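Local coordinates for protein chinitase A (Streptomyces coelicolor, PDB 3EBV) that probably hydrolyses internal linkages of chitin, this chain being the glycosyl hydrolase family 18 catalytic part of a longer, probably secreted protein, at residues N92-A97 with M129-R134; R134-S137 with D143-L146; K192-A195 with V199-L202. All blocks are in the same frame, centred on the assembly; numbering follows the deposited sequence.

Contact 1. Residues N92-A97 with M129-R134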
loop_
_atom_site.group_PDB
_atom_site.type_symbol
_atom_site.label_atom_id
_atom_site.label_comp_id
_atom_site.label_asym_id
_atom_site.label_seq_id
_atom_site.Cartn_x
_atom_site.Cartn_y
_atom_site.Cartn_z
ATOM N N ASN A 92 20.639 0.960 -2.828
ATOM C CA ASN A 92 21.621 0.284 -1.992
ATOM C C ASN A 92 22.975 1.018 -1.987
ATOM O O ASN A 92 24.018 0.415 -1.756
ATOM C CB ASN A 92 21.784 -1.155 -2.455
ATOM C CG ASN A 92 22.174 -1.256 -3.916
ATOM O OD1 ASN A 92 22.543 -0.262 -4.553
ATOM N ND2 ASN A 92 22.080 -2.477 -4.467
ATOM N N SER A 93 22.939 2.327 -2.217
ATOM C CA SER A 93 24.164 3.150 -2.184
ATOM C C SER A 93 23.705 4.591 -2.023
ATOM O O SER A 93 22.522 4.908 -2.180
ATOM C CB SER A 93 24.931 3.019 -3.493
ATOM O OG SER A 93 24.132 3.509 -4.548
ATOM N N SER A 94 24.641 5.515 -1.733
ATOM C CA SER A 94 24.290 6.895 -1.690
ATOM C C SER A 94 23.820 7.423 -3.060
ATOM O O SER A 94 22.837 8.138 -3.153
ATOM C CB SER A 94 25.498 7.708 -1.197
ATOM O OG SER A 94 25.137 9.046 -1.073
ATOM N N ALA A 95 24.561 7.053 -4.094
ATOM C CA ALA A 95 24.204 7.502 -5.439
ATOM C C ALA A 95 22.790 7.035 -5.855
ATOM O O ALA A 95 21.992 7.844 -6.358
ATOM C CB ALA A 95 25.244 7.032 -6.447
ATOM N N SER A 96 22.478 5.762 -5.590
ATOM C CA SER A 96 21.151 5.233 -5.955
ATOM C C SER A 96 20.055 5.837 -5.062
ATOM O O SER A 96 18.928 6.109 -5.516
ATOM C CB SER A 96 21.131 3.707 -5.974
ATOM O OG SER A 96 21.422 3.113 -4.679
ATOM N N ALA A 97 20.364 6.092 -3.781
ATOM C CA ALA A 97 19.429 6.852 -2.940
ATOM C C ALA A 97 19.087 8.278 -3.487
ATOM O O ALA A 97 17.922 8.719 -3.496
ATOM C CB ALA A 97 19.969 6.934 -1.485
HETATM N N MSE A 129 17.586 3.108 1.787
HETATM C CA MSE A 129 16.225 3.580 1.591
HETATM C C MSE A 129 15.841 4.694 2.590
HETATM O O MSE A 129 15.079 5.623 2.274
HETATM C CB MSE A 129 15.205 2.424 1.704
HETATM C CG MSE A 129 13.737 2.854 1.412
HETATM SE SE MSE A 129 13.462 3.773 -0.350
HETATM C CE MSE A 129 13.484 2.186 -1.532
ATOM N N THR A 130 16.374 4.638 3.832
ATOM C CA THR A 130 16.104 5.722 4.781
ATOM C C THR A 130 16.723 7.031 4.235
ATOM O O THR A 130 16.057 8.058 4.217
ATOM C CB THR A 130 16.674 5.394 6.201
ATOM O OG1 THR A 130 16.014 4.197 6.700
ATOM C CG2 THR A 130 16.438 6.556 7.160
ATOM N N GLN A 131 17.965 6.928 3.757
ATOM C CA GLN A 131 18.609 8.122 3.194
ATOM C C GLN A 131 17.793 8.657 2.013
ATOM O O GLN A 131 17.541 9.870 1.926
ATOM C CB GLN A 131 19.989 7.751 2.729
ATOM C CG GLN A 131 20.744 8.960 2.073
ATOM C CD GLN A 131 22.134 8.595 1.601
ATOM O OE1 GLN A 131 22.781 7.653 2.086
ATOM N NE2 GLN A 131 22.634 9.391 0.624
ATOM N N ALA A 132 17.355 7.738 1.143
ATOM C CA ALA A 132 16.575 8.133 -0.052
ATOM C C ALA A 132 15.274 8.840 0.332
ATOM O O ALA A 132 14.892 9.873 -0.236
ATOM C CB ALA A 132 16.294 6.928 -0.934
ATOM N N LEU A 133 14.575 8.269 1.311
ATOM C CA LEU A 133 13.301 8.845 1.711
ATOM C C LEU A 133 13.458 10.232 2.386
ATOM O O LEU A 133 12.591 11.102 2.232
ATOM C CB LEU A 133 12.488 7.874 2.619
ATOM C CG LEU A 133 11.979 6.643 1.852
ATOM C CD1 LEU A 133 11.354 5.670 2.886
ATOM C CD2 LEU A 133 10.974 6.996 0.757
ATOM N N ARG A 134 14.535 10.404 3.167
ATOM C CA ARG A 134 14.781 11.742 3.740
ATOM C C ARG A 134 15.112 12.759 2.650
ATOM O O ARG A 134 14.649 13.893 2.724
ATOM C CB ARG A 134 15.912 11.669 4.778
ATOM C CG ARG A 134 15.511 10.912 6.076
ATOM C CD ARG A 134 14.350 11.532 6.756
ATOM N NE ARG A 134 14.041 10.835 8.014
ATOM C CZ ARG A 134 13.034 11.146 8.837
ATOM N NH1 ARG A 134 12.164 12.116 8.532
ATOM N NH2 ARG A 134 12.851 10.441 9.967
#
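Ser94 and Gln131 meet through one hydrogen bond, and beside it Ala97 and Ala132 bring two helix backbones close together. Gln131 NE2 donates to Ser94 OG over 3.0 Å with an N-H...O angle of 160°, and the hydroxyl lies nearly in the amide plane. Gln131 can span the gap because its CG is anti to the backbone N (chi1 178°) and the chain stays extended beyond it, so the amide is carried past Ala97 to the first turn of the facing helix. On the way the side chain is backed by Ala97, whose CB is 4.1 Å from Gln131 CD. Replacing Gln131 by an alanine would probably leave Ser94 OG without this donor and uncover the methyl of Ala97. Deeper in, Ala97 CB touches Ala132 CB at 3.7 Å, and Ala132 CB also lies 3.5 Å from Ala97 O. Small residues suit this spot, where the CA atoms of Ala97 and Ala132 are 4.3 Å apart. Around the pair, Phe100 of helix 94-111 and Val91 pack on Ala132. The start of helix 94-111 is ordered by its own serines: Ser93 occupies the N-cap, Ser96 OG accepts the backbone N-H of Asn92, and Ser93 OG and Ser96 OG share a hydrogen bond of 2.7 Å. Small polar residues suit such a helix start, since they can bond back to the local backbone. Helices 94-111 and 126-140 follow consecutive parallel strands, 77-84 and 115-120, and their side-by-side packing is that of neighbouring outer helices in a TIM barrel.

Contact 2. Residues R134-S137 with D143-L146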
loop_
_atom_site.group_PDB
_atom_site.type_symbol
_atom_site.label_atom_id
_atom_site.label_comp_id
_atom_site.label_asym_id
_atom_site.label_seq_id
_atom_site.Cartn_x
_atom_site.Cartn_y
_atom_site.Cartn_z
ATOM N N ARG A 134 14.535 10.404 3.167
ATOM C CA ARG A 134 14.781 11.742 3.740
ATOM C C ARG A 134 15.112 12.759 2.650
ATOM O O ARG A 134 14.649 13.893 2.724
ATOM C CB ARG A 134 15.912 11.669 4.778
ATOM C CG ARG A 134 15.511 10.912 6.076
ATOM C CD ARG A 134 14.350 11.532 6.756
ATOM N NE ARG A 134 14.041 10.835 8.014
ATOM C CZ ARG A 134 13.034 11.146 8.837
ATOM N NH1 ARG A 134 12.164 12.116 8.532
ATOM N NH2 ARG A 134 12.851 10.441 9.967
ATOM N N ALA A 135 15.885 12.327 1.659
ATOM C CA ALA A 135 16.189 13.241 0.516
ATOM C C ALA A 135 14.903 13.636 -0.223
ATOM O O ALA A 135 14.667 14.803 -0.572
ATOM C CB ALA A 135 17.178 12.591 -0.418
ATOM N N LEU A 136 14.029 12.649 -0.443
ATOM C CA LEU A 136 12.749 12.889 -1.121
ATOM C C LEU A 136 11.855 13.786 -0.290
ATOM O O LEU A 136 11.249 14.733 -0.798
ATOM C CB LEU A 136 12.041 11.552 -1.389
ATOM C CG LEU A 136 10.703 11.621 -2.120
ATOM C CD1 LEU A 136 10.738 12.392 -3.459
ATOM C CD2 LEU A 136 10.134 10.180 -2.343
ATOM N N SER A 137 11.738 13.500 1.015
ATOM C CA SER A 137 10.949 14.327 1.910
ATOM C C SER A 137 11.418 15.811 1.928
ATOM O O SER A 137 10.594 16.723 2.011
ATOM C CB SER A 137 11.006 13.725 3.347
ATOM O OG SER A 137 10.276 14.472 4.300
ATOM N N ASP A 143 3.756 17.488 3.670
ATOM C CA ASP A 143 2.430 17.019 3.253
ATOM C C ASP A 143 2.544 15.767 2.390
ATOM O O ASP A 143 1.525 15.188 1.997
ATOM C CB ASP A 143 1.676 18.101 2.465
ATOM C CG ASP A 143 1.255 19.288 3.336
ATOM O OD1 ASP A 143 1.230 19.170 4.594
ATOM O OD2 ASP A 143 0.928 20.333 2.725
HETATM N N MSE A 144 3.766 15.354 2.076
HETATM C CA MSE A 144 3.945 14.192 1.176
HETATM C C MSE A 144 3.295 12.939 1.784
HETATM O O MSE A 144 3.423 12.667 2.980
HETATM C CB MSE A 144 5.414 13.904 0.897
HETATM C CG MSE A 144 5.594 12.871 -0.214
HETATM SE SE MSE A 144 7.419 12.424 -0.549
HETATM C CE MSE A 144 7.797 11.477 1.140
ATOM N N ILE A 145 2.562 12.218 0.949
ATOM C CA ILE A 145 2.034 10.903 1.345
ATOM C C ILE A 145 3.135 9.883 1.128
ATOM O O ILE A 145 3.756 9.805 0.046
ATOM C CB ILE A 145 0.806 10.535 0.496
ATOM C CG1 ILE A 145 -0.326 11.566 0.688
ATOM C CG2 ILE A 145 0.333 9.076 0.791
ATOM C CD1 ILE A 145 -0.893 11.680 2.116
ATOM N N LEU A 146 3.360 9.040 2.162
ATOM C CA LEU A 146 4.402 8.016 2.062
ATOM C C LEU A 146 3.774 6.721 2.585
ATOM O O LEU A 146 3.416 6.635 3.780
ATOM C CB LEU A 146 5.641 8.379 2.914
ATOM C CG LEU A 146 6.677 7.238 3.042
ATOM C CD1 LEU A 146 7.220 6.732 1.706
ATOM C CD2 LEU A 146 7.808 7.796 3.961
#
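Leu136 and Met144 reach one another with CG swung anti to the backbone N in each, chi1 -179° in Leu136 and -170° in Met144. Met144, a selenomethionine in this crystal, runs out extended as far as its SE atom and then bends at chi3 (68°), leaving the terminal CE beside Ser137. The selenium thus settles against the branch point of the leucine, with Met144 SE 3.7 Å from Leu136 CG. One methyl joins in as well, Leu136 CD2 lying 4.0 Å from Met144 SE. The two side chains cross at about a right angle, so they touch over a short length around the selenium. Beyond the bend, Met144 CE comes within 4.3 Å of Ser137 CA, and Ser137 CB is barely farther, at 4.5 Å; a small residue here lets the methyl approach the helix backbone itself. Helix 126-140 is the crossover of a beta-alpha-beta unit whose strands, 115-120 and 145-148, lie parallel and adjacent in the barrel sheet, and Met144 stands just before the second strand, where the chain has turned back from the helix. A long, flexible, unbranched side chain suits that place, because it must span the 7.0 Å that separates Ser137 CA from Met144 CA and still bend to fit. Leu136 fills the wedge between helix and sheet, also touching Val116 of the first strand and Val104 and Tyr105 of helix 94-111. Met144 in turn packs on Met108 of that same helix, while Ile145 begins the sheet pairing through backbone hydrogen bonds to Asp114 and Val116.

Contact 3. Residues K192-A195 with V199-L202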
loop_
_atom_site.group_PDB
_atom_site.type_symbol
_atom_site.label_atom_id
_atom_site.label_comp_id
_atom_site.label_asym_id
_atom_site.label_seq_id
_atom_site.Cartn_x
_atom_site.Cartn_y
_atom_site.Cartn_z
ATOM N N LYS A 192 3.042 -17.542 17.877
ATOM C CA LYS A 192 2.341 -18.733 17.327
ATOM C C LYS A 192 2.251 -18.646 15.810
ATOM O O LYS A 192 2.295 -17.546 15.261
ATOM C CB LYS A 192 0.941 -18.868 17.939
ATOM C CG LYS A 192 0.902 -18.976 19.466
ATOM C CD LYS A 192 -0.493 -19.379 19.965
ATOM C CE LYS A 192 -0.393 -19.767 21.425
ATOM N NZ LYS A 192 -1.776 -20.112 21.999
ATOM N N VAL A 193 2.094 -19.784 15.146
ATOM C CA VAL A 193 2.053 -19.847 13.674
ATOM C C VAL A 193 0.631 -19.661 13.184
ATOM O O VAL A 193 -0.317 -20.352 13.639
ATOM C CB VAL A 193 2.577 -21.235 13.187
ATOM C CG1 VAL A 193 2.416 -21.368 11.670
ATOM C CG2 VAL A 193 4.023 -21.445 13.621
ATOM N N TYR A 194 0.470 -18.747 12.238
ATOM C CA TYR A 194 -0.819 -18.465 11.621
ATOM C C TYR A 194 -0.712 -18.603 10.108
ATOM O O TYR A 194 0.377 -18.483 9.517
ATOM C CB TYR A 194 -1.312 -17.028 11.967
ATOM C CG TYR A 194 -1.582 -16.894 13.457
ATOM C CD1 TYR A 194 -2.809 -17.299 13.960
ATOM C CD2 TYR A 194 -0.594 -16.418 14.348
ATOM C CE1 TYR A 194 -3.079 -17.221 15.335
ATOM C CE2 TYR A 194 -0.853 -16.341 15.723
ATOM C CZ TYR A 194 -2.117 -16.752 16.193
ATOM O OH TYR A 194 -2.427 -16.702 17.564
ATOM N N ALA A 195 -1.863 -18.843 9.501
ATOM C CA ALA A 195 -1.954 -19.071 8.053
ATOM C C ALA A 195 -2.788 -18.016 7.355
ATOM O O ALA A 195 -3.807 -17.546 7.916
ATOM C CB ALA A 195 -2.589 -20.430 7.800
ATOM N N VAL A 199 -8.953 -14.679 9.817
ATOM C CA VAL A 199 -8.983 -13.427 10.567
ATOM C C VAL A 199 -7.737 -13.327 11.470
ATOM O O VAL A 199 -7.153 -12.238 11.612
ATOM C CB VAL A 199 -10.286 -13.294 11.388
ATOM C CG1 VAL A 199 -10.354 -14.297 12.442
ATOM C CG2 VAL A 199 -10.375 -11.902 12.052
ATOM N N ASP A 200 -7.271 -14.434 12.058
ATOM C CA ASP A 200 -6.140 -14.400 12.989
ATOM C C ASP A 200 -4.826 -14.008 12.295
ATOM O O ASP A 200 -3.955 -13.390 12.896
ATOM C CB ASP A 200 -5.913 -15.793 13.632
ATOM C CG ASP A 200 -6.880 -16.131 14.764
ATOM O OD1 ASP A 200 -7.586 -15.238 15.283
ATOM O OD2 ASP A 200 -6.874 -17.339 15.109
ATOM N N PHE A 201 -4.672 -14.384 11.022
ATOM C CA PHE A 201 -3.449 -13.957 10.298
ATOM C C PHE A 201 -3.419 -12.439 10.246
ATOM O O PHE A 201 -2.345 -11.839 10.421
ATOM C CB PHE A 201 -3.529 -14.506 8.892
ATOM C CG PHE A 201 -2.227 -14.466 8.094
ATOM C CD1 PHE A 201 -1.171 -15.334 8.367
ATOM C CD2 PHE A 201 -2.121 -13.577 7.018
ATOM C CE1 PHE A 201 -0.007 -15.328 7.544
ATOM C CE2 PHE A 201 -0.951 -13.578 6.205
ATOM C CZ PHE A 201 0.074 -14.424 6.445
ATOM N N LEU A 202 -4.569 -11.817 10.009
ATOM C CA LEU A 202 -4.617 -10.354 9.963
ATOM C C LEU A 202 -4.311 -9.743 11.322
ATOM O O LEU A 202 -3.479 -8.847 11.461
ATOM C CB LEU A 202 -5.976 -9.863 9.444
ATOM C CG LEU A 202 -6.404 -10.476 8.092
ATOM C CD1 LEU A 202 -7.725 -9.906 7.631
ATOM C CD2 LEU A 202 -5.316 -10.245 7.014
#
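Ala195 and Phe201 are tied together through one hydroxyl, Thr198 OG1, which donates to Ala195 O and accepts from the backbone N-H of Phe201. The turn is thereby closed tightly enough for Phe201 CB to lie 3.2 Å from Ala195 O. The Phe201 ring continues along this backbone: CD1 is 3.3 Å from Ala195 C, and Tyr194 O sits at the ring edge, near its plane, 3.7 Å from CE1. With CG anti to its backbone N (chi1 -166°), Phe201 is turned toward the backbone of Tyr194 and Ala195, and its apolar ring packs closely beside it. Tyr194 supplies the second half of the contact. Its CB is 4.0 Å from Phe201 CD1, and its ring meets Asp200, whose CB lies 3.5 Å from Tyr194 CD1. Asp200 O stands over one ring face, toward the rim. Ring and carboxylate are turned 81° apart, and the carboxylate bonds elsewhere, OD1 to Phe256 N and OD2 to Ser255 OG; Tyr194 OH reaches Asp190 OD2. An aspartate thus offers an apolar CB to the ring and two acceptors to the neighbouring loop. The whole is a beta-hairpin, strands 186-187 and 193-194, folded back onto helix 199-210 and joined to it also by the disulfide Cys189-Cys207: an elaborated beta-alpha loop following strand 175-179 of the TIM barrel.

Overall arrangement
Contacts 1 and 2 are neighbours on helix 126-140, their centres 13 Å apart; they share Arg134 and touch where Leu133 CD2 lies 3.9 Å from Leu146 CD1. Contact 3 stands apart, its centre 34 Å from that of contact 1 and 33 Å from that of contact 2, which lies on the opposite side of the chain's centre. As in other family 18 enzymes, the catalytic signature probably runs along strand 115-120, with the active site at the C-terminal ends of the barrel strands. Contact 1, near the helix starts, and the hairpin of contact 3, after strand 175-179, both follow such ends; contact 2, at the entry of strand 145-148, probably lies at the opposite end of the barrel.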